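Local coordinates for protein glutamyl-tRNA synthetase (Methanothermobacter thermautotrophicus, PDB 3AII) that is a non-discriminating glutamyl-tRNA synthetase that probably activates glutamate with ATP and then transfers it to the acceptor end of tRNA, at residues Leu119-Ala124 with Ala367-Met372; Val166-Arg171 with Asn275-Val280; Glu337-Leu340 with Gly346-Asp349. One frame throughout, in Å; residues are numbered along the deposited sequence.

Contact 1 of 3, residues Leu119-Ala124 with Ala367-Met372; sequences LNHEYA and AIRKLM
On helix 111-126, which starts within the HIGH region of this class I synthetase, Glu-122 and His-121 meet the guanidinium of Arg-369 from helix 365-375. Arg-369 adopts two conformations; in one of them NH2 of Arg-369 donates to OE2 of Glu-122 over 2.6 Å, with 147° at the hydrogen, forming a one-pronged salt bridge. The contacts of this side chain hold for that conformer, and those of the other may differ. The oxygen lies near the guanidinium plane but is met on its anti side and from out of the carboxylate plane, so the two flat groups are twisted against each other instead of pairing side by side. Arg-369 spans the gap by staying extended through CD and then bending at chi3 (-65°); on the way its CD passes 3.4 Å from Glu-122 OE2. NH2 of Arg-369 also sits at the edge of the His-121 imidazole, near CD2, with the ring and guanidinium planes steeply inclined.

Helix 111-126 is the connection between the adjacent parallel strands 98-101 and 130-135 of the catalytic domain, a beta-alpha-beta crossover. The axes of segments 119-124 and 367-372 come within 11.1 Å at 78° to each other. Beside the charged cluster, CD2 of Leu-119 rests 3.8 Å from the backbone O of Met-372, whose thioether chain leads away to Arg-115 and Ile-118 of helix 111-126. Glu-122 has a second partner in Arg-125, bridged through OE1, while NH1 of Arg-369 is hydrogen-bonded to the carbonyl of Leu-158.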
ATOM      1  N   LEU A 119       7.205  -8.868   6.006  1.00 20.15           N
ATOM      2  CA  LEU A 119       7.702 -10.219   6.222  1.00 18.85           C
ATOM      3  C   LEU A 119       9.228 -10.242   6.256  1.00 18.52           C
ATOM      4  O   LEU A 119       9.835 -10.857   7.129  1.00 20.50           O
ATOM      5  CB  LEU A 119       7.158 -11.181   5.158  1.00 19.61           C
ATOM      6  CG  LEU A 119       5.653 -11.411   5.263  1.00 25.12           C
ATOM      7  CD1 LEU A 119       5.139 -12.224   4.082  1.00 33.47           C
ATOM      8  CD2 LEU A 119       5.328 -12.089   6.585  1.00 31.17           C
ATOM      9  N   ASN A 120       9.855  -9.552   5.313  1.00 17.98           N
ATOM     10  CA  ASN A 120      11.304  -9.532   5.283  1.00 17.30           C
ATOM     11  C   ASN A 120      11.887  -8.835   6.492  1.00 17.26           C
ATOM     12  O   ASN A 120      12.901  -9.267   7.053  1.00 20.57           O
ATOM     13  CB  ASN A 120      11.800  -8.907   3.983  1.00 18.54           C
ATOM     14  CG  ASN A 120      11.749  -9.879   2.840  1.00 19.74           C
ATOM     15  OD1 ASN A 120      12.605 -10.756   2.725  1.00 20.63           O
ATOM     16  ND2 ASN A 120      10.738  -9.753   1.994  1.00 20.74           N
ATOM     17  N   HIS A 121      11.232  -7.761   6.913  1.00 16.28           N
ATOM     18  CA  HIS A 121      11.646  -7.065   8.121  1.00 16.92           C
ATOM     19  C   HIS A 121      11.477  -7.955   9.360  1.00 19.41           C
ATOM     20  O   HIS A 121      12.385  -8.061  10.177  1.00 20.50           O
ATOM     21  CB  HIS A 121      10.880  -5.760   8.264  1.00 19.00           C
ATOM     22  CG  HIS A 121      11.101  -5.070   9.571  1.00 19.82           C
ATOM     23  ND1 HIS A 121      12.346  -4.658   9.995  1.00 22.92           N
ATOM     24  CD2 HIS A 121      10.232  -4.718  10.548  1.00 18.71           C
ATOM     25  CE1 HIS A 121      12.235  -4.079  11.179  1.00 20.15           C
ATOM     26  NE2 HIS A 121      10.961  -4.104  11.537  1.00 28.25           N
ATOM     27  N   GLU A 122      10.329  -8.618   9.473  1.00 20.53           N
ATOM     28  CA  GLU A 122      10.100  -9.550  10.582  1.00 25.19           C
ATOM     29  C   GLU A 122      11.105 -10.705  10.648  1.00 24.85           C
ATOM     30  O   GLU A 122      11.517 -11.103  11.734  1.00 21.93           O
ATOM     31  CB  GLU A 122       8.666 -10.100  10.558  1.00 18.41           C
ATOM     32  CG  GLU A 122       7.571  -9.066  10.812  1.00 24.04           C
ATOM     33  CD  GLU A 122       7.520  -8.585  12.259  1.00 34.94           C
ATOM     34  OE1 GLU A 122       7.982  -9.309  13.167  1.00 33.66           O
ATOM     35  OE2 GLU A 122       7.011  -7.470  12.487  1.00 35.20           O
ATOM     36  N   TYR A 123      11.502 -11.256   9.501  1.00 18.78           N
ATOM     37  CA  TYR A 123      12.513 -12.310   9.519  1.00 19.04           C
ATOM     38  C   TYR A 123      13.892 -11.781   9.882  1.00 19.05           C
ATOM     39  O   TYR A 123      14.664 -12.461  10.548  1.00 22.52           O
ATOM     40  CB  TYR A 123      12.556 -13.086   8.203  1.00 19.40           C
ATOM     41  CG  TYR A 123      11.551 -14.206   8.165  1.00 31.70           C
ATOM     42  CD1 TYR A 123      10.410 -14.117   7.385  1.00 33.26           C
ATOM     43  CD2 TYR A 123      11.732 -15.347   8.941  1.00 31.04           C
ATOM     44  CE1 TYR A 123       9.476 -15.142   7.364  1.00 42.28           C
ATOM     45  CE2 TYR A 123      10.808 -16.372   8.926  1.00 40.58           C
ATOM     46  CZ  TYR A 123       9.687 -16.266   8.135  1.00 41.17           C
ATOM     47  OH  TYR A 123       8.771 -17.291   8.123  1.00 45.12           O
ATOM     48  N   ALA A 124      14.208 -10.566   9.443  1.00 20.08           N
ATOM     49  CA  ALA A 124      15.488  -9.967   9.807  1.00 21.77           C
ATOM     50  C   ALA A 124      15.552  -9.749  11.322  1.00 20.76           C
ATOM     51  O   ALA A 124      16.596  -9.971  11.938  1.00 23.32           O
ATOM     52  CB  ALA A 124      15.715  -8.649   9.037  1.00 20.98           C
ATOM     53  N   ALA A 367      -1.888  -2.080  12.235  1.00 21.47           N
ATOM     54  CA  ALA A 367      -2.960  -2.939  11.725  1.00 18.20           C
ATOM     55  C   ALA A 367      -2.465  -3.715  10.506  1.00 22.22           C
ATOM     56  O   ALA A 367      -2.735  -4.910  10.359  1.00 22.29           O
ATOM     57  CB  ALA A 367      -4.195  -2.113  11.358  1.00 18.56           C
ATOM     58  N   ILE A 368      -1.736  -3.023   9.636  1.00 18.50           N
ATOM     59  CA  ILE A 368      -1.158  -3.652   8.452  1.00 21.30           C
ATOM     60  C   ILE A 368      -0.126  -4.699   8.845  1.00 19.00           C
ATOM     61  O   ILE A 368      -0.117  -5.816   8.308  1.00 20.50           O
ATOM     62  CB  ILE A 368      -0.503  -2.603   7.538  1.00 18.08           C
ATOM     63  CG1 ILE A 368      -1.544  -1.586   7.078  1.00 17.48           C
ATOM     64  CG2 ILE A 368       0.145  -3.276   6.341  1.00 20.46           C
ATOM     65  CD1 ILE A 368      -2.760  -2.205   6.452  1.00 30.00           C
ATOM     66  N   ARG A 369       0.743  -4.343   9.785  1.00 20.48           N
ATOM     67  CA  ARG A 369       1.767  -5.275  10.232  0.56 22.83           C
ATOM     68  C   ARG A 369       1.124  -6.522  10.822  1.00 24.84           C
ATOM     69  O   ARG A 369       1.531  -7.636  10.509  1.00 24.31           O
ATOM     70  CB  ARG A 369       2.720  -4.634  11.247  0.56 20.75           C
ATOM     71  CG  ARG A 369       3.835  -5.578  11.696  0.56 23.85           C
ATOM     72  CD  ARG A 369       4.844  -4.889  12.605  0.56 23.45           C
ATOM     73  NE  ARG A 369       5.591  -3.832  11.927  0.56 32.67           N
ATOM     74  CZ  ARG A 369       6.729  -4.015  11.260  0.56 25.15           C
ATOM     75  NH1 ARG A 369       7.326  -2.983  10.690  0.56 21.01           N
ATOM     76  NH2 ARG A 369       7.273  -5.225  11.154  0.56 20.28           N
ATOM     77  N   LYS A 370       0.105  -6.334  11.654  1.00 22.36           N
ATOM     78  CA  LYS A 370      -0.547  -7.471  12.301  1.00 25.81           C
ATOM     79  C   LYS A 370      -1.196  -8.404  11.282  1.00 25.25           C
ATOM     80  O   LYS A 370      -1.096  -9.626  11.401  1.00 27.66           O
ATOM     81  CB  LYS A 370      -1.572  -7.011  13.347  1.00 27.67           C
ATOM     82  CG  LYS A 370      -2.318  -8.170  13.990  1.00 40.15           C
ATOM     83  CD  LYS A 370      -3.006  -7.787  15.288  1.00 53.45           C
ATOM     84  CE  LYS A 370      -3.776  -8.984  15.849  1.00 44.25           C
ATOM     85  NZ  LYS A 370      -4.295  -8.752  17.226  1.00 53.26           N
ATOM     86  N   LEU A 371      -1.838  -7.822  10.277  1.00 23.10           N
ATOM     87  CA  LEU A 371      -2.477  -8.595   9.216  1.00 22.13           C
ATOM     88  C   LEU A 371      -1.448  -9.470   8.515  1.00 27.51           C
ATOM     89  O   LEU A 371      -1.614 -10.689   8.408  1.00 26.32           O
ATOM     90  CB  LEU A 371      -3.118  -7.664   8.192  1.00 25.60           C
ATOM     91  CG  LEU A 371      -3.711  -8.394   6.981  1.00 39.47           C
ATOM     92  CD1 LEU A 371      -4.867  -9.287   7.411  1.00 41.65           C
ATOM     93  CD2 LEU A 371      -4.157  -7.413   5.915  1.00 36.02           C
ATOM     94  N   MET A 372      -0.376  -8.846   8.045  1.00 23.75           N
ATOM     95  CA  MET A 372       0.638  -9.581   7.292  1.00 20.45           C
ATOM     96  C   MET A 372       1.333 -10.657   8.109  1.00 21.90           C
ATOM     97  O   MET A 372       1.680 -11.714   7.579  1.00 29.09           O
ATOM     98  CB  MET A 372       1.666  -8.625   6.684  1.00 23.05           C
ATOM     99  CG  MET A 372       1.042  -7.605   5.742  1.00 23.63           C
ATOM    100  SD  MET A 372      -0.056  -8.373   4.540  1.00 28.74           S
ATOM    101  CE  MET A 372      -0.417  -6.984   3.471  1.00 31.42           C
TER

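Contact 2 of 3, residues Val166-Arg171 with Asn275-Val280; sequences VIQSDR and NFSVAV
Gln-168 extends its amide to the side chain of Ser-277 on helix 274-284, a buried meeting of polar groups that lie alongside without bonding to each other. NE2 of Gln-168 is 3.5 Å from OG of Ser-277 and almost as near, at 3.6 Å, to its CB; the amide OE1 of Gln-168 stands further off, 3.8 Å from the same OG. The backbone N of Val-278 is a more distant neighbour, 4.3 Å from Gln-168 NE2. The glutamine arrives as a straight arm, because beyond CG its chain is extended (chi2 -168°).

Each polar end has its partner elsewhere. NE2 of Gln-168 is hydrogen-bonded to OD2 of Asp-281, one turn further along helix 274-284, and the other carboxylate oxygen of Asp-281 forms a salt bridge with NE of Arg-171, so one aspartate grips both ends of the short 168-171 turn. OG of Ser-277, placed between its backbone N and carbonyl carbon (chi1 61°), makes a weak hydrogen bond back to the carbonyl of Met-274. The base of the glutamine is set by a 3-10 turn, in which Arg-171 N bonds to Gln-168 O at 2.8 Å and Asp-170 N to Ile-167 O at 3.0 Å.

This turn, with Arg-171 at the N-cap position, links helix 172-184 to strand 164-167, an outermost strand of the parallel sheet of the class I catalytic domain, whose adjoining strand 130-135 packs Arg-134 on Gln-168 and Val-278. Tyr-175 of helix 172-184 touches Gln-168, Phe-276 and Ser-277, and helix 299-310 meets helix 274-284 at Val-278 and Ala-279.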
ATOM      1  N   VAL A 166      20.468   0.315  -1.838  1.00 12.90           N
ATOM      2  CA  VAL A 166      21.203   0.121  -3.078  1.00 13.07           C
ATOM      3  C   VAL A 166      20.259   0.509  -4.206  1.00 15.94           C
ATOM      4  O   VAL A 166      19.075   0.191  -4.150  1.00 15.62           O
ATOM      5  CB  VAL A 166      21.622  -1.352  -3.230  1.00 16.96           C
ATOM      6  CG1 VAL A 166      22.215  -1.618  -4.612  1.00 21.78           C
ATOM      7  CG2 VAL A 166      22.623  -1.737  -2.148  1.00 19.65           C
ATOM      8  N   ILE A 167      20.759   1.238  -5.200  1.00 14.34           N
ATOM      9  CA  ILE A 167      19.906   1.623  -6.331  1.00 14.41           C
ATOM     10  C   ILE A 167      20.478   1.004  -7.609  1.00 14.04           C
ATOM     11  O   ILE A 167      21.648   1.183  -7.930  1.00 15.07           O
ATOM     12  CB  ILE A 167      19.802   3.152  -6.464  1.00 13.28           C
ATOM     13  CG1 ILE A 167      19.165   3.766  -5.209  1.00 17.92           C
ATOM     14  CG2 ILE A 167      18.943   3.542  -7.679  1.00 15.05           C
ATOM     15  CD1 ILE A 167      19.266   5.287  -5.179  1.00 26.89           C
ATOM     16  N   GLN A 168      19.672   0.239  -8.335  1.00 12.74           N
ATOM     17  CA  GLN A 168      20.224  -0.533  -9.441  1.00 12.20           C
ATOM     18  C   GLN A 168      20.795   0.312 -10.577  1.00 12.94           C
ATOM     19  O   GLN A 168      21.747  -0.111 -11.230  1.00 13.84           O
ATOM     20  CB  GLN A 168      19.213  -1.559  -9.969  1.00 12.90           C
ATOM     21  CG  GLN A 168      18.968  -2.696  -8.987  1.00 13.80           C
ATOM     22  CD  GLN A 168      18.211  -3.855  -9.609  1.00 18.86           C
ATOM     23  OE1 GLN A 168      17.247  -3.650 -10.337  1.00 17.49           O
ATOM     24  NE2 GLN A 168      18.655  -5.078  -9.329  1.00 18.73           N
ATOM     25  N   SER A 169      20.241   1.501 -10.797  1.00 15.29           N
ATOM     26  CA  SER A 169      20.756   2.321 -11.889  1.00 16.65           C
ATOM     27  C   SER A 169      22.144   2.877 -11.578  1.00 19.99           C
ATOM     28  O   SER A 169      22.819   3.388 -12.467  1.00 17.52           O
ATOM     29  CB  SER A 169      19.780   3.446 -12.259  1.00 12.95           C
ATOM     30  OG  SER A 169      19.552   4.298 -11.160  1.00 16.62           O
ATOM     31  N   ASP A 170      22.590   2.745 -10.328  1.00 15.04           N
ATOM     32  CA  ASP A 170      23.963   3.106  -9.975  1.00 16.80           C
ATOM     33  C   ASP A 170      24.928   1.970 -10.283  1.00 17.85           C
ATOM     34  O   ASP A 170      26.148   2.123 -10.141  1.00 16.79           O
ATOM     35  CB  ASP A 170      24.079   3.382  -8.473  1.00 15.65           C
ATOM     36  CG  ASP A 170      23.574   4.754  -8.078  1.00 21.44           C
ATOM     37  OD1 ASP A 170      23.142   4.891  -6.914  1.00 22.39           O
ATOM     38  OD2 ASP A 170      23.624   5.685  -8.907  1.00 24.32           O
ATOM     39  N   ARG A 171      24.382   0.821 -10.675  1.00 14.76           N
ATOM     40  CA  ARG A 171      25.167  -0.402 -10.803  1.00 12.32           C
ATOM     41  C   ARG A 171      25.356  -0.885 -12.236  1.00 15.41           C
ATOM     42  O   ARG A 171      25.747  -2.030 -12.458  1.00 15.12           O
ATOM     43  CB  ARG A 171      24.525  -1.522  -9.951  1.00 15.41           C
ATOM     44  CG  ARG A 171      24.527  -1.189  -8.447  1.00 15.19           C
ATOM     45  CD  ARG A 171      23.756  -2.204  -7.591  1.00 15.59           C
ATOM     46  NE  ARG A 171      24.285  -3.569  -7.669  1.00 13.88           N
ATOM     47  CZ  ARG A 171      25.322  -4.013  -6.955  1.00 17.54           C
ATOM     48  NH1 ARG A 171      25.975  -3.197  -6.130  1.00 19.46           N
ATOM     49  NH2 ARG A 171      25.727  -5.271  -7.085  1.00 19.18           N
ATOM     50  N   ASN A 275      15.623 -10.735 -14.172  1.00 14.27           N
ATOM     51  CA  ASN A 275      16.206 -11.968 -13.664  1.00 13.36           C
ATOM     52  C   ASN A 275      17.731 -11.970 -13.611  1.00 15.84           C
ATOM     53  O   ASN A 275      18.318 -12.664 -12.786  1.00 18.01           O
ATOM     54  CB  ASN A 275      15.664 -13.186 -14.418  1.00 19.09           C
ATOM     55  CG  ASN A 275      14.252 -13.527 -13.990  1.00 24.65           C
ATOM     56  OD1 ASN A 275      13.322 -13.570 -14.802  1.00 30.63           O
ATOM     57  ND2 ASN A 275      14.079 -13.739 -12.700  1.00 20.11           N
ATOM     58  N   PHE A 276      18.369 -11.195 -14.489  1.00 12.78           N
ATOM     59  CA  PHE A 276      19.813 -11.058 -14.462  1.00 14.44           C
ATOM     60  C   PHE A 276      20.252 -10.133 -13.325  1.00 13.78           C
ATOM     61  O   PHE A 276      21.118 -10.490 -12.520  1.00 15.79           O
ATOM     62  CB  PHE A 276      20.365 -10.532 -15.804  1.00 12.63           C
ATOM     63  CG  PHE A 276      21.886 -10.399 -15.823  1.00 11.20           C
ATOM     64  CD1 PHE A 276      22.702 -11.519 -15.883  1.00 15.05           C
ATOM     65  CD2 PHE A 276      22.482  -9.145 -15.750  1.00 17.33           C
ATOM     66  CE1 PHE A 276      24.096 -11.385 -15.882  1.00 17.49           C
ATOM     67  CE2 PHE A 276      23.855  -8.995 -15.724  1.00 13.16           C
ATOM     68  CZ  PHE A 276      24.678 -10.122 -15.823  1.00 15.59           C
ATOM     69  N   SER A 277      19.701  -8.926 -13.280  1.00 14.02           N
ATOM     70  CA  SER A 277      20.136  -7.973 -12.263  1.00 13.05           C
ATOM     71  C   SER A 277      19.815  -8.461 -10.853  1.00 16.37           C
ATOM     72  O   SER A 277      20.609  -8.248  -9.941  1.00 16.76           O
ATOM     73  CB  SER A 277      19.528  -6.591 -12.497  1.00 13.29           C
ATOM     74  OG  SER A 277      18.106  -6.659 -12.431  1.00 18.46           O
ATOM     75  N   VAL A 278      18.686  -9.151 -10.691  1.00 15.85           N
ATOM     76  CA  VAL A 278      18.300  -9.672  -9.370  1.00 17.41           C
ATOM     77  C   VAL A 278      19.317 -10.724  -8.896  1.00 16.50           C
ATOM     78  O   VAL A 278      19.805 -10.680  -7.760  1.00 18.22           O
ATOM     79  CB  VAL A 278      16.862 -10.241  -9.378  1.00 16.12           C
ATOM     80  CG1 VAL A 278      16.595 -11.091  -8.140  1.00 20.29           C
ATOM     81  CG2 VAL A 278      15.855  -9.117  -9.472  1.00 16.37           C
ATOM     82  N   ALA A 279      19.645 -11.670  -9.767  1.00 15.24           N
ATOM     83  CA  ALA A 279      20.604 -12.715  -9.412  1.00 15.94           C
ATOM     84  C   ALA A 279      21.971 -12.138  -9.097  1.00 15.93           C
ATOM     85  O   ALA A 279      22.593 -12.503  -8.102  1.00 18.79           O
ATOM     86  CB  ALA A 279      20.720 -13.742 -10.540  1.00 17.89           C
ATOM     87  N   VAL A 280      22.460 -11.245  -9.953  1.00 14.19           N
ATOM     88  CA  VAL A 280      23.760 -10.632  -9.719  1.00 14.82           C
ATOM     89  C   VAL A 280      23.779  -9.874  -8.376  1.00 16.26           C
ATOM     90  O   VAL A 280      24.732  -9.994  -7.581  1.00 17.36           O
ATOM     91  CB  VAL A 280      24.164  -9.694 -10.893  1.00 16.14           C
ATOM     92  CG1 VAL A 280      25.397  -8.868 -10.521  1.00 18.11           C
ATOM     93  CG2 VAL A 280      24.459 -10.516 -12.160  1.00 16.30           C
TER

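Contact 3 of 3, residues Glu337-Leu340 with Gly346-Asp349; sequences EGIL and GWDD
Ile-339, near the end of helix 333-341, packs against a type I beta turn formed by Gly-346 to Asp-349, so that the helix and the loop following it fold back on each other.

The main interaction is a CH-pi contact. CD1 of Ile-339 stands over one face of the indole of Trp-347, 3.6 Å from the centroid of the five-membered ring and 17° off the ring normal; its closest ring atom is CD2 of Trp-347, at 3.4 Å. An extended chi2 (169°) carries this methyl out to the ring face, and the isoleucine chain points it end on at the indole, meeting the aromatic side chain at about a right angle.

Further van der Waals contact falls on the turn backbone. The same CD1 of Ile-339 is 3.5 Å from the carbonyl carbon of Gly-346. The branch methyl CG2 of Ile-339 lies 3.9 Å from CA of Gly-346.

Polar bonds hold the turn and its ring from other quarters. NE1 of Trp-347 is hydrogen-bonded to OE2 of Glu-146, which helps fix the rotation of the indole, and the ring also touches Pro-108 of the HIGH region. OD2 of Asp-349 accepts a hydrogen bond from the backbone N-H of Ser-345 and pairs with Arg-351. Across the turn itself, Asp-349 N bonds to Gly-346 O at 3.1 Å.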
ATOM      1  N   GLU A 337      -1.112   7.376 -14.026  1.00 55.98           N
ATOM      2  CA  GLU A 337      -1.778   7.962 -15.180  1.00 54.00           C
ATOM      3  C   GLU A 337      -2.996   8.757 -14.717  1.00 53.29           C
ATOM      4  O   GLU A 337      -3.209   9.892 -15.146  1.00 49.48           O
ATOM      5  CB  GLU A 337      -2.182   6.875 -16.180  1.00 53.31           C
ATOM      6  CG  GLU A 337      -2.641   7.409 -17.534  1.00 76.96           C
ATOM      7  CD  GLU A 337      -2.861   6.310 -18.563  1.00 90.07           C
ATOM      8  OE1 GLU A 337      -3.692   5.407 -18.313  1.00 69.43           O
ATOM      9  OE2 GLU A 337      -2.205   6.352 -19.626  1.00 80.80           O
ATOM     10  N   GLY A 338      -3.781   8.159 -13.827  1.00 47.64           N
ATOM     11  CA  GLY A 338      -4.966   8.807 -13.291  1.00 45.61           C
ATOM     12  C   GLY A 338      -4.688  10.151 -12.639  1.00 55.51           C
ATOM     13  O   GLY A 338      -5.400  11.123 -12.875  1.00 44.35           O
ATOM     14  N   ILE A 339      -3.653  10.208 -11.810  1.00 42.17           N
ATOM     15  CA  ILE A 339      -3.288  11.451 -11.138  1.00 37.23           C
ATOM     16  C   ILE A 339      -2.887  12.518 -12.146  1.00 52.93           C
ATOM     17  O   ILE A 339      -3.210  13.694 -11.982  1.00 64.60           O
ATOM     18  CB  ILE A 339      -2.122  11.235 -10.150  1.00 33.30           C
ATOM     19  CG1 ILE A 339      -2.519  10.223  -9.075  1.00 38.40           C
ATOM     20  CG2 ILE A 339      -1.707  12.550  -9.520  1.00 42.59           C
ATOM     21  CD1 ILE A 339      -1.360   9.750  -8.221  1.00 26.44           C
ATOM     22  N   LEU A 340      -2.176  12.100 -13.189  1.00 54.79           N
ATOM     23  CA  LEU A 340      -1.725  13.025 -14.222  1.00 64.44           C
ATOM     24  C   LEU A 340      -2.900  13.574 -15.030  1.00 52.19           C
ATOM     25  O   LEU A 340      -2.990  14.778 -15.267  1.00 58.13           O
ATOM     26  CB  LEU A 340      -0.702  12.348 -15.140  1.00 58.03           C
ATOM     27  CG  LEU A 340       0.583  11.875 -14.453  1.00 69.77           C
ATOM     28  CD1 LEU A 340       1.511  11.170 -15.434  1.00 67.61           C
ATOM     29  CD2 LEU A 340       1.295  13.042 -13.778  1.00 63.30           C
ATOM     30  N   GLY A 346      -4.189  12.872  -6.089  1.00 37.66           N
ATOM     31  CA  GLY A 346      -2.805  12.612  -5.749  1.00 32.56           C
ATOM     32  C   GLY A 346      -2.641  11.178  -5.292  1.00 28.69           C
ATOM     33  O   GLY A 346      -3.578  10.381  -5.359  1.00 26.45           O
ATOM     34  N   TRP A 347      -1.444  10.844  -4.824  1.00 23.03           N
ATOM     35  CA  TRP A 347      -1.167   9.485  -4.398  1.00 24.42           C
ATOM     36  C   TRP A 347      -1.950   9.134  -3.135  1.00 21.88           C
ATOM     37  O   TRP A 347      -2.099   7.955  -2.793  1.00 21.97           O
ATOM     38  CB  TRP A 347       0.329   9.305  -4.173  1.00 26.25           C
ATOM     39  CG  TRP A 347       1.108   9.189  -5.458  1.00 23.44           C
ATOM     40  CD1 TRP A 347       1.996  10.091  -5.962  1.00 26.33           C
ATOM     41  CD2 TRP A 347       1.046   8.110  -6.397  1.00 24.98           C
ATOM     42  NE1 TRP A 347       2.508   9.629  -7.160  1.00 25.52           N
ATOM     43  CE2 TRP A 347       1.939   8.416  -7.446  1.00 30.51           C
ATOM     44  CE3 TRP A 347       0.331   6.909  -6.447  1.00 23.64           C
ATOM     45  CZ2 TRP A 347       2.131   7.565  -8.535  1.00 31.82           C
ATOM     46  CZ3 TRP A 347       0.523   6.063  -7.530  1.00 31.65           C
ATOM     47  CH2 TRP A 347       1.417   6.398  -8.559  1.00 30.04           C
ATOM     48  N   ASP A 348      -2.445  10.157  -2.444  1.00 21.21           N
ATOM     49  CA  ASP A 348      -3.240   9.934  -1.234  1.00 22.21           C
ATOM     50  C   ASP A 348      -4.752  10.106  -1.458  1.00 26.29           C
ATOM     51  O   ASP A 348      -5.517  10.362  -0.518  1.00 22.19           O
ATOM     52  CB  ASP A 348      -2.736  10.807  -0.081  1.00 24.25           C
ATOM     53  CG  ASP A 348      -2.804  12.283  -0.394  1.00 28.93           C
ATOM     54  OD1 ASP A 348      -3.154  12.636  -1.536  1.00 32.66           O
ATOM     55  OD2 ASP A 348      -2.504  13.092   0.506  1.00 31.68           O
ATOM     56  N   ASP A 349      -5.186   9.953  -2.704  1.00 23.29           N
ATOM     57  CA  ASP A 349      -6.615   9.957  -3.022  1.00 27.13           C
ATOM     58  C   ASP A 349      -7.221   8.695  -2.420  1.00 18.51           C
ATOM     59  O   ASP A 349      -6.660   7.617  -2.573  1.00 24.79           O
ATOM     60  CB  ASP A 349      -6.803   9.979  -4.545  1.00 25.34           C
ATOM     61  CG  ASP A 349      -8.268  10.125  -4.963  1.00 25.66           C
ATOM     62  OD1 ASP A 349      -9.078   9.216  -4.669  1.00 28.83           O
ATOM     63  OD2 ASP A 349      -8.605  11.145  -5.604  1.00 31.68           O
TER

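All three contacts lie in the catalytic domain and share no helix or strand directly, with centres 25 to 28 Å apart. Contacts 1 and 2 are buried and join elements distant in sequence; contact 3 is a surface contact closed by neighbouring parts of one chain segment. Both buried contacts adjoin the parallel sheet, contact 1 through a crossover helix and contact 2 through the end of an outermost strand. Their chemistry differs: an ion pair spans contact 1, contact 2 relies on an aspartate just beyond its segments, and contact 3 is apolar and aromatic. Helix 111-126 of contact 1 begins in the HIGH region, and the Trp-347 ring of contact 3 touches its Pro-108.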